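PDB 7K3P: UDP-glucose 4-epimerase, which catalyses the NAD-dependent interconversion of UDP-glucose and UDP-galactose by epimerisation at C4 and probably acts likewise on UDP-N-acetylglucosamine. Local coordinates for residues Val150-Pro155 against Ser267-Val272. The protein carries 2 engineered substitutions. Residues are numbered along the deposited sequence; the frame is centred on the assembly and turned at random.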
ATOM      1  N   VAL A 150       8.190  21.042  -7.654  1.00 29.08           N
ATOM      2  CA  VAL A 150       7.167  20.221  -6.995  1.00 27.37           C
ATOM      3  C   VAL A 150       7.057  20.497  -5.486  1.00 25.71           C
ATOM      4  O   VAL A 150       8.047  20.421  -4.746  1.00 24.58           O
ATOM      5  CB  VAL A 150       7.440  18.711  -7.231  1.00 26.82           C
ATOM      6  CG1 VAL A 150       6.253  17.864  -6.826  1.00 25.72           C
ATOM      7  CG2 VAL A 150       7.739  18.467  -8.706  1.00 31.12           C
ATOM      8  N   SER A 151       5.853  20.819  -5.031  1.00 24.73           N
ATOM      9  CA  SER A 151       5.633  21.073  -3.610  1.00 29.79           C
ATOM     10  C   SER A 151       5.000  19.832  -2.969  1.00 27.41           C
ATOM     11  O   SER A 151       4.466  18.969  -3.674  1.00 26.23           O
ATOM     12  CB  SER A 151       4.748  22.303  -3.407  1.00 28.60           C
ATOM     13  OG  SER A 151       3.389  21.942  -3.240  1.00 37.12           O
ATOM     14  N   GLU A 152       5.062  19.747  -1.645  1.00 28.91           N
ATOM     15  CA  GLU A 152       4.561  18.569  -0.928  1.00 27.89           C
ATOM     16  C   GLU A 152       3.091  18.300  -1.233  1.00 29.74           C
ATOM     17  O   GLU A 152       2.623  17.161  -1.133  1.00 31.50           O
ATOM     18  CB  GLU A 152       4.763  18.719   0.585  1.00 25.14           C
ATOM     19  CG  GLU A 152       6.208  18.700   1.042  1.00 23.93           C
ATOM     20  CD  GLU A 152       6.880  20.054   0.904  1.00 26.33           C
ATOM     21  OE1 GLU A 152       6.206  21.011   0.461  1.00 29.66           O
ATOM     22  OE2 GLU A 152       8.085  20.154   1.213  1.00 25.67           O
ATOM     23  N   THR A 153       2.369  19.342  -1.633  1.00 29.57           N
ATOM     24  CA  THR A 153       0.936  19.209  -1.943  1.00 27.78           C
ATOM     25  C   THR A 153       0.619  18.659  -3.348  1.00 30.55           C
ATOM     26  O   THR A 153      -0.550  18.420  -3.665  1.00 29.67           O
ATOM     27  CB  THR A 153       0.228  20.556  -1.772  1.00 29.65           C
ATOM     28  OG1 THR A 153       0.921  21.535  -2.552  1.00 30.41           O
ATOM     29  CG2 THR A 153       0.285  20.984  -0.313  1.00 31.61           C
ATOM     30  N   SER A 154       1.639  18.467  -4.186  1.00 27.98           N
ATOM     31  CA  SER A 154       1.422  17.934  -5.534  1.00 27.80           C
ATOM     32  C   SER A 154       0.838  16.546  -5.425  1.00 32.16           C
ATOM     33  O   SER A 154       1.062  15.854  -4.432  1.00 34.02           O
ATOM     34  CB  SER A 154       2.727  17.854  -6.328  1.00 26.91           C
ATOM     35  OG  SER A 154       3.452  19.062  -6.247  1.00 33.90           O
ATOM     36  N   PRO A 155       0.090  16.119  -6.450  1.00 31.66           N
ATOM     37  CA  PRO A 155      -0.524  14.789  -6.393  1.00 27.83           C
ATOM     38  C   PRO A 155       0.511  13.675  -6.263  1.00 29.00           C
ATOM     39  O   PRO A 155       1.595  13.697  -6.877  1.00 25.44           O
ATOM     40  CB  PRO A 155      -1.262  14.679  -7.734  1.00 30.67           C
ATOM     41  CG  PRO A 155      -0.628  15.700  -8.616  1.00 37.53           C
ATOM     42  CD  PRO A 155      -0.205  16.822  -7.710  1.00 33.75           C
ATOM     43  N   SER A 267       3.058  15.957  13.209  1.00 33.46           N
ATOM     44  CA  SER A 267       3.500  15.159  12.065  1.00 28.53           C
ATOM     45  C   SER A 267       3.564  16.023  10.809  1.00 30.04           C
ATOM     46  O   SER A 267       2.804  16.988  10.674  1.00 28.34           O
ATOM     47  CB  SER A 267       2.546  13.981  11.857  1.00 29.40           C
ATOM     48  OG  SER A 267       2.707  13.034  12.900  1.00 25.96           O
ATOM     49  N   ASN A 268       4.478  15.704   9.897  1.00 27.00           N
ATOM     50  CA  ASN A 268       4.589  16.494   8.674  1.00 29.61           C
ATOM     51  C   ASN A 268       5.353  15.771   7.578  1.00 29.84           C
ATOM     52  O   ASN A 268       6.014  14.757   7.834  1.00 27.35           O
ATOM     53  CB  ASN A 268       5.272  17.840   8.969  1.00 26.41           C
ATOM     54  CG  ASN A 268       4.589  19.003   8.268  1.00 32.22           C
ATOM     55  OD1 ASN A 268       3.973  18.832   7.212  1.00 33.23           O
ATOM     56  ND2 ASN A 268       4.684  20.191   8.858  1.00 25.50           N
ATOM     57  N   VAL A 269       5.276  16.311   6.361  1.00 27.40           N
ATOM     58  CA  VAL A 269       6.070  15.800   5.242  1.00 24.76           C
ATOM     59  C   VAL A 269       6.865  16.952   4.630  1.00 23.76           C
ATOM     60  O   VAL A 269       6.345  18.063   4.490  1.00 25.87           O
ATOM     61  CB  VAL A 269       5.162  15.091   4.201  1.00 27.52           C
ATOM     62  CG1 VAL A 269       3.954  15.971   3.863  1.00 29.97           C
ATOM     63  CG2 VAL A 269       5.940  14.714   2.947  1.00 25.40           C
ATOM     64  N   PHE A 270       8.131  16.705   4.303  1.00 22.44           N
ATOM     65  CA  PHE A 270       8.996  17.743   3.760  1.00 26.12           C
ATOM     66  C   PHE A 270       9.715  17.234   2.533  1.00 28.90           C
ATOM     67  O   PHE A 270      10.259  16.116   2.550  1.00 20.88           O
ATOM     68  CB  PHE A 270      10.106  18.137   4.755  1.00 27.22           C
ATOM     69  CG  PHE A 270       9.617  18.829   5.996  1.00 27.98           C
ATOM     70  CD1 PHE A 270       9.080  20.110   5.932  1.00 26.03           C
ATOM     71  CD2 PHE A 270       9.738  18.207   7.235  1.00 27.23           C
ATOM     72  CE1 PHE A 270       8.644  20.754   7.083  1.00 31.01           C
ATOM     73  CE2 PHE A 270       9.301  18.841   8.401  1.00 32.61           C
ATOM     74  CZ  PHE A 270       8.748  20.125   8.324  1.00 29.11           C
ATOM     75  N   ASN A 271       9.759  18.059   1.488  1.00 19.63           N
ATOM     76  CA  ASN A 271      10.768  17.870   0.465  1.00 24.57           C
ATOM     77  C   ASN A 271      12.108  18.266   1.069  1.00 23.91           C
ATOM     78  O   ASN A 271      12.186  19.243   1.823  1.00 24.22           O
ATOM     79  CB  ASN A 271      10.501  18.780  -0.738  1.00 23.98           C
ATOM     80  CG  ASN A 271       9.314  18.338  -1.561  1.00 26.16           C
ATOM     81  OD1 ASN A 271       9.018  17.140  -1.662  1.00 24.16           O
ATOM     82  ND2 ASN A 271       8.626  19.309  -2.174  1.00 22.80           N
ATOM     83  N   VAL A 272      13.167  17.550   0.709  1.00 21.98           N
ATOM     84  CA  VAL A 272      14.512  17.991   1.045  1.00 23.58           C
ATOM     85  C   VAL A 272      15.241  18.317  -0.242  1.00 28.47           C
ATOM     86  O   VAL A 272      15.420  17.443  -1.096  1.00 22.80           O
ATOM     87  CB  VAL A 272      15.310  16.924   1.806  1.00 22.23           C
ATOM     88  CG1 VAL A 272      16.629  17.516   2.293  1.00 23.11           C
ATOM     89  CG2 VAL A 272      14.488  16.385   2.992  1.00 21.45           C
TER
HETATM   90  O   HOH W   1      10.492  21.437   1.851  1.00 27.43           O
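E152 and N271 bring the two backbones to their nearest approach, CA to CA 6.4 Å, where a type I beta turn from S151 to S154 faces strand 268-271. The bond across the gap runs from side chain to main chain: N271 N donates to E152 OE2 at 2.7 Å, nearly straight with an N-H...O angle of 175°. It uses the anti side of the carboxylate and lies 15° out of its plane. With CG anti to its carbonyl carbon, E152 sets CG 3.5 Å from V269 O; the chain then bends at chi2, bringing the carboxylate to the backbone N-H of N271. That carboxylate stacks on the side-chain amide of N271, their planes 22° apart. A water lies 2.8 Å from both E152 OE2 and N271 O, linking the carboxylate to the strand backbone. N271 ND2 lies 2.9 Å from V150 O and donates to D313 O, while N271 OD1 accepts from Y142 OH; the buried amide, about 10 Å from the bound NAD, is thus held at both ends. Behind E152 the turn is braced from within: S151 O accepts from S154 N and from S154 OG (2.8 Å), and S151 OG takes T153 N in an ST turn. Strand 268-271 is one of the two outermost strands of the parallel Rossmann-type sheet within this chain, hydrogen-bonded to strand 184-189. K316 of helix 315-320 hydrogen-bonds to V269 O through NZ, and its side chain touches that of E152; V150 pairs with I311 of strand 309-312, which places the turn beside the sheet's edge.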